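Local structure of GTP cyclohydrolase 1 type 2 homolog (Staphylococcus aureus subsp. aureus, 3LNL) at residues M5-V18 and L344-D356. The protein is of unknown function but, as a zinc-binding member of the NIF3 family, forms a toroid-shaped homohexamer with a dinuclear metal centre and PII-like domain lids. The protein carries 2 engineered substitutions. Residues are numbered along the deposited sequence; the frame is centred on the assembly and turned at random.
Sequences MKIADLMTLLDHHV and LMNWFNIEKINID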
loop_
_atom_site.group_PDB
_atom_site.type_symbol
_atom_site.label_atom_id
_atom_site.label_comp_id
_atom_site.label_asym_id
_atom_site.label_seq_id
_atom_site.Cartn_x
_atom_site.Cartn_y
_atom_site.Cartn_z
ATOM N N MET B 5 -18.537 -25.046 -35.937
ATOM C CA MET B 5 -18.051 -24.059 -35.001
ATOM C C MET B 5 -17.301 -24.729 -33.835
ATOM O O MET B 5 -17.846 -25.620 -33.181
ATOM C CB MET B 5 -19.221 -23.208 -34.490
ATOM C CG MET B 5 -18.847 -22.213 -33.480
ATOM S SD MET B 5 -20.200 -21.198 -32.889
ATOM C CE MET B 5 -21.010 -22.371 -31.849
ATOM N N LYS B 6 -16.054 -24.300 -33.602
ATOM C CA LYS B 6 -15.300 -24.708 -32.416
ATOM C C LYS B 6 -15.422 -23.680 -31.289
ATOM O O LYS B 6 -15.839 -22.547 -31.523
ATOM C CB LYS B 6 -13.811 -24.918 -32.748
ATOM C CG LYS B 6 -13.553 -26.008 -33.793
ATOM C CD LYS B 6 -12.081 -26.105 -34.165
ATOM C CE LYS B 6 -11.745 -27.319 -35.012
ATOM N NZ LYS B 6 -10.282 -27.699 -34.812
ATOM N N ILE B 7 -15.042 -24.053 -30.066
ATOM C CA ILE B 7 -15.069 -23.088 -28.963
ATOM C C ILE B 7 -14.309 -21.809 -29.364
ATOM O O ILE B 7 -14.751 -20.709 -29.063
ATOM C CB ILE B 7 -14.538 -23.687 -27.644
ATOM C CG1 ILE B 7 -15.575 -24.631 -26.974
ATOM C CG2 ILE B 7 -14.149 -22.534 -26.649
ATOM C CD1 ILE B 7 -16.798 -23.886 -26.367
ATOM N N ALA B 8 -13.160 -21.940 -30.032
ATOM C CA ALA B 8 -12.377 -20.787 -30.466
ATOM C C ALA B 8 -13.206 -19.830 -31.365
ATOM O O ALA B 8 -13.168 -18.622 -31.183
ATOM C CB ALA B 8 -11.082 -21.247 -31.196
ATOM N N ASP B 9 -13.996 -20.400 -32.284
ATOM C CA ASP B 9 -14.895 -19.616 -33.166
ATOM C C ASP B 9 -15.978 -18.934 -32.325
ATOM O O ASP B 9 -16.286 -17.752 -32.537
ATOM C CB ASP B 9 -15.561 -20.489 -34.244
ATOM C CG ASP B 9 -14.555 -21.248 -35.071
ATOM O OD1 ASP B 9 -13.841 -20.558 -35.804
ATOM O OD2 ASP B 9 -14.489 -22.505 -34.988
ATOM N N LEU B 10 -16.552 -19.659 -31.373
ATOM C CA LEU B 10 -17.571 -19.046 -30.547
ATOM C C LEU B 10 -16.979 -17.871 -29.753
ATOM O O LEU B 10 -17.602 -16.801 -29.625
ATOM C CB LEU B 10 -18.188 -20.056 -29.601
ATOM C CG LEU B 10 -19.261 -19.546 -28.611
ATOM C CD1 LEU B 10 -20.479 -18.889 -29.347
ATOM C CD2 LEU B 10 -19.767 -20.679 -27.634
ATOM N N MET B 11 -15.792 -18.058 -29.180
ATOM C CA MET B 11 -15.146 -16.994 -28.417
ATOM C C MET B 11 -14.944 -15.725 -29.236
ATOM O O MET B 11 -15.159 -14.593 -28.738
ATOM C CB MET B 11 -13.814 -17.473 -27.854
ATOM C CG MET B 11 -14.013 -18.478 -26.695
ATOM S SD MET B 11 -14.797 -17.723 -25.251
ATOM C CE MET B 11 -13.724 -16.409 -24.845
ATOM N N THR B 12 -14.501 -15.883 -30.483
ATOM C CA THR B 12 -14.331 -14.734 -31.385
ATOM C C THR B 12 -15.658 -14.002 -31.607
ATOM O O THR B 12 -15.709 -12.776 -31.601
ATOM C CB THR B 12 -13.747 -15.181 -32.751
ATOM O OG1 THR B 12 -12.508 -15.872 -32.528
ATOM C CG2 THR B 12 -13.529 -13.993 -33.655
ATOM N N LEU B 13 -16.738 -14.744 -31.787
ATOM C CA LEU B 13 -18.040 -14.128 -32.001
ATOM C C LEU B 13 -18.508 -13.395 -30.753
ATOM O O LEU B 13 -18.934 -12.249 -30.828
ATOM C CB LEU B 13 -19.051 -15.197 -32.422
ATOM C CG LEU B 13 -20.482 -14.742 -32.768
ATOM C CD1 LEU B 13 -20.419 -13.667 -33.862
ATOM C CD2 LEU B 13 -21.283 -15.958 -33.248
ATOM N N LEU B 14 -18.375 -14.047 -29.593
ATOM C CA LEU B 14 -18.761 -13.453 -28.313
ATOM C C LEU B 14 -18.005 -12.166 -28.053
ATOM O O LEU B 14 -18.588 -11.139 -27.662
ATOM C CB LEU B 14 -18.502 -14.409 -27.165
ATOM C CG LEU B 14 -19.372 -15.666 -27.204
ATOM C CD1 LEU B 14 -19.115 -16.599 -25.986
ATOM C CD2 LEU B 14 -20.874 -15.301 -27.319
ATOM N N ASP B 15 -16.704 -12.234 -28.298
ATOM C CA ASP B 15 -15.848 -11.109 -28.098
ATOM C C ASP B 15 -16.136 -9.922 -29.059
ATOM O O ASP B 15 -15.996 -8.740 -28.694
ATOM C CB ASP B 15 -14.392 -11.557 -28.244
ATOM C CG ASP B 15 -13.449 -10.452 -27.937
ATOM O OD1 ASP B 15 -13.490 -9.866 -26.861
ATOM O OD2 ASP B 15 -12.647 -10.146 -28.796
ATOM N N HIS B 16 -16.564 -10.245 -30.273
ATOM C CA HIS B 16 -16.943 -9.219 -31.232
ATOM C C HIS B 16 -18.107 -8.386 -30.671
ATOM O O HIS B 16 -18.057 -7.172 -30.681
ATOM C CB HIS B 16 -17.295 -9.856 -32.579
ATOM C CG HIS B 16 -17.752 -8.875 -33.604
ATOM N ND1 HIS B 16 -16.885 -8.042 -34.266
ATOM C CD2 HIS B 16 -18.994 -8.546 -34.031
ATOM C CE1 HIS B 16 -17.569 -7.249 -35.071
ATOM N NE2 HIS B 16 -18.854 -7.522 -34.934
ATOM N N HIS B 17 -19.140 -9.049 -30.155
ATOM C CA HIS B 17 -20.328 -8.348 -29.730
ATOM C C HIS B 17 -20.287 -7.856 -28.294
ATOM O O HIS B 17 -20.942 -6.860 -27.984
ATOM C CB HIS B 17 -21.565 -9.222 -29.967
ATOM C CG HIS B 17 -21.855 -9.498 -31.411
ATOM N ND1 HIS B 17 -22.443 -8.572 -32.252
ATOM C CD2 HIS B 17 -21.665 -10.617 -32.159
ATOM C CE1 HIS B 17 -22.587 -9.106 -33.459
ATOM N NE2 HIS B 17 -22.116 -10.343 -33.429
ATOM N N VAL B 18 -19.528 -8.521 -27.418
ATOM C CA VAL B 18 -19.496 -8.185 -25.985
ATOM C C VAL B 18 -18.048 -8.292 -25.519
ATOM O O VAL B 18 -17.637 -9.286 -24.880
ATOM C CB VAL B 18 -20.396 -9.132 -25.136
ATOM C CG1 VAL B 18 -20.452 -8.698 -23.645
ATOM C CG2 VAL B 18 -21.838 -9.271 -25.722
ATOM N N LEU B 344 -27.595 -14.344 -28.708
ATOM C CA LEU B 344 -26.750 -15.340 -29.367
ATOM C C LEU B 344 -27.433 -15.983 -30.572
ATOM O O LEU B 344 -26.786 -16.235 -31.601
ATOM C CB LEU B 344 -26.292 -16.405 -28.379
ATOM C CG LEU B 344 -25.166 -17.327 -28.875
ATOM C CD1 LEU B 344 -23.899 -16.604 -29.395
ATOM C CD2 LEU B 344 -24.737 -18.312 -27.730
ATOM N N MET B 345 -28.726 -16.249 -30.448
ATOM C CA MET B 345 -29.513 -16.761 -31.570
ATOM C C MET B 345 -29.454 -15.805 -32.756
ATOM O O MET B 345 -29.336 -16.232 -33.905
ATOM C CB MET B 345 -30.963 -16.963 -31.155
ATOM C CG MET B 345 -31.142 -18.114 -30.213
ATOM S SD MET B 345 -32.846 -18.641 -30.033
ATOM C CE MET B 345 -33.741 -17.073 -29.793
ATOM N N ASN B 346 -29.531 -14.516 -32.461
ATOM C CA ASN B 346 -29.429 -13.482 -33.489
ATOM C C ASN B 346 -28.040 -13.427 -34.114
ATOM O O ASN B 346 -27.905 -13.371 -35.345
ATOM C CB ASN B 346 -29.752 -12.098 -32.907
ATOM C CG ASN B 346 -29.728 -11.027 -33.977
ATOM O OD1 ASN B 346 -30.280 -11.234 -35.077
ATOM N ND2 ASN B 346 -29.038 -9.902 -33.711
ATOM N N TRP B 347 -27.004 -13.434 -33.272
ATOM C CA TRP B 347 -25.630 -13.435 -33.793
ATOM C C TRP B 347 -25.363 -14.675 -34.657
ATOM O O TRP B 347 -24.691 -14.592 -35.723
ATOM C CB TRP B 347 -24.596 -13.362 -32.665
ATOM C CG TRP B 347 -24.756 -12.192 -31.796
ATOM C CD1 TRP B 347 -25.293 -10.974 -32.137
ATOM C CD2 TRP B 347 -24.372 -12.091 -30.411
ATOM N NE1 TRP B 347 -25.301 -10.151 -31.024
ATOM C CE2 TRP B 347 -24.726 -10.799 -29.969
ATOM C CE3 TRP B 347 -23.786 -12.974 -29.505
ATOM C CZ2 TRP B 347 -24.506 -10.371 -28.665
ATOM C CZ3 TRP B 347 -23.583 -12.562 -28.209
ATOM C CH2 TRP B 347 -23.936 -11.254 -27.799
ATOM N N PHE B 348 -25.894 -15.822 -34.225
ATOM C CA PHE B 348 -25.738 -17.045 -34.986
ATOM C C PHE B 348 -26.504 -16.977 -36.328
ATOM O O PHE B 348 -26.035 -17.516 -37.308
ATOM C CB PHE B 348 -26.248 -18.264 -34.217
ATOM C CG PHE B 348 -25.295 -18.826 -33.155
ATOM C CD1 PHE B 348 -25.737 -19.882 -32.336
ATOM C CD2 PHE B 348 -24.003 -18.333 -32.969
ATOM C CE1 PHE B 348 -24.895 -20.432 -31.352
ATOM C CE2 PHE B 348 -23.151 -18.868 -31.982
ATOM C CZ PHE B 348 -23.608 -19.905 -31.166
ATOM N N ASN B 349 -27.689 -16.368 -36.327
ATOM C CA ASN B 349 -28.464 -16.205 -37.548
ATOM C C ASN B 349 -27.634 -15.420 -38.565
ATOM O O ASN B 349 -27.392 -15.884 -39.654
ATOM C CB ASN B 349 -29.783 -15.487 -37.296
ATOM C CG ASN B 349 -30.558 -15.267 -38.595
ATOM O OD1 ASN B 349 -30.969 -16.236 -39.215
ATOM N ND2 ASN B 349 -30.753 -14.010 -39.005
ATOM N N ILE B 350 -27.136 -14.270 -38.156
ATOM C CA ILE B 350 -26.250 -13.481 -38.996
ATOM C C ILE B 350 -25.126 -14.319 -39.585
ATOM O O ILE B 350 -24.826 -14.190 -40.734
ATOM C CB ILE B 350 -25.623 -12.284 -38.246
ATOM C CG1 ILE B 350 -26.689 -11.380 -37.685
ATOM C CG2 ILE B 350 -24.674 -11.499 -39.184
ATOM C CD1 ILE B 350 -27.559 -10.698 -38.654
ATOM N N GLU B 351 -24.507 -15.189 -38.816
ATOM C CA GLU B 351 -23.346 -15.906 -39.322
ATOM C C GLU B 351 -23.738 -17.193 -40.014
ATOM O O GLU B 351 -22.874 -17.965 -40.384
ATOM C CB GLU B 351 -22.419 -16.278 -38.157
ATOM C CG GLU B 351 -21.968 -15.116 -37.320
ATOM C CD GLU B 351 -20.911 -14.295 -37.986
ATOM O OE1 GLU B 351 -19.839 -14.858 -38.271
ATOM O OE2 GLU B 351 -21.149 -13.086 -38.207
ATOM N N LYS B 352 -25.037 -17.452 -40.096
ATOM C CA LYS B 352 -25.587 -18.722 -40.568
ATOM C C LYS B 352 -25.062 -19.947 -39.804
ATOM O O LYS B 352 -24.573 -20.902 -40.406
ATOM C CB LYS B 352 -25.371 -18.852 -42.092
ATOM C CG LYS B 352 -25.841 -17.610 -42.865
ATOM C CD LYS B 352 -27.311 -17.271 -42.544
ATOM C CE LYS B 352 -27.761 -15.860 -43.023
ATOM N NZ LYS B 352 -28.514 -15.965 -44.317
ATOM N N ILE B 353 -25.206 -19.931 -38.481
ATOM C CA ILE B 353 -24.749 -21.021 -37.617
ATOM C C ILE B 353 -25.994 -21.678 -37.045
ATOM O O ILE B 353 -26.898 -20.965 -36.564
ATOM C CB ILE B 353 -23.846 -20.442 -36.487
ATOM C CG1 ILE B 353 -22.496 -20.061 -37.060
ATOM C CG2 ILE B 353 -23.670 -21.432 -35.370
ATOM C CD1 ILE B 353 -21.671 -19.262 -36.150
ATOM N N ASN B 354 -26.060 -23.008 -37.093
ATOM C CA ASN B 354 -27.309 -23.729 -36.785
ATOM C C ASN B 354 -27.413 -24.297 -35.375
ATOM O O ASN B 354 -28.451 -24.913 -35.001
ATOM C CB ASN B 354 -27.588 -24.827 -37.813
ATOM C CG ASN B 354 -28.172 -24.264 -39.111
ATOM O OD1 ASN B 354 -28.832 -23.206 -39.100
ATOM N ND2 ASN B 354 -27.949 -24.980 -40.221
ATOM N N ILE B 355 -26.417 -23.970 -34.565
ATOM C CA ILE B 355 -26.264 -24.522 -33.240
ATOM C C ILE B 355 -27.368 -24.001 -32.329
ATOM O O ILE B 355 -27.635 -22.824 -32.300
ATOM C CB ILE B 355 -24.856 -24.150 -32.712
ATOM C CG1 ILE B 355 -23.804 -24.884 -33.554
ATOM C CG2 ILE B 355 -24.685 -24.471 -31.240
ATOM C CD1 ILE B 355 -22.455 -24.137 -33.497
ATOM N N ASP B 356 -27.986 -24.907 -31.586
ATOM C CA ASP B 356 -29.057 -24.583 -30.643
ATOM C C ASP B 356 -28.531 -23.794 -29.457
ATOM O O ASP B 356 -27.447 -24.102 -28.948
ATOM C CB ASP B 356 -29.649 -25.860 -30.047
ATOM C CG ASP B 356 -30.213 -26.802 -31.092
ATOM O OD1 ASP B 356 -30.792 -26.320 -32.109
ATOM O OD2 ASP B 356 -30.024 -28.032 -30.885
HETATM O O HOH W 1 -22.799 -11.919 -35.620
#
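The imidazole of H17 lies flat on the five-membered ring of W347, the ring centroids 3.5 Å apart and the planes only 1° from parallel. H17 CB sits over the six-membered ring of W347, 3.7 Å from its centroid, as a CH-pi contact, and chi1 of -66°, with CG beside the backbone N, swings the imidazole over the five-membered ring. Tryptophan suits this place because its long bicycle serves several partners at once: L14 CD2 meets its edge, and V18 CG2 lies 3.6 Å from W347 CH2.

The tight part is apolar. F348 points its ring edge at helix 7-17, where L13 CD2 lies in the ring plane, 3.6 Å from F348 CD2, and L10 CD1 reaches the same rim. Branched leucines fit here, each offering a methyl to a narrow aromatic edge. M5, flexible and bent at its thioether, brings SD obliquely to the F348 ring in a Met-aromatic contact, beside I353 CD1. L344 CD1 packs against the methyls of both L10 and L14, and all three side chains also rest on strand 64-67.

The loose side is polar. No direct hydrogen bond joins the segments; instead a water 2.8 Å from H17 NE2, in the plane of the imidazole, donates to W347 O and to E351 OE2, each at a long 3.3 Å. Exposed E351 otherwise only brushes L13 with its CG. Beyond it, K352 turns the chain in a Schellman motif, sending I353 back under F348.

The helix axes cross at 111°, two helices packed on one face of the mixed sheet in the alpha/beta NIF3 fold, with the side chain of V18 about 8 Å from that of the zinc ligand H68.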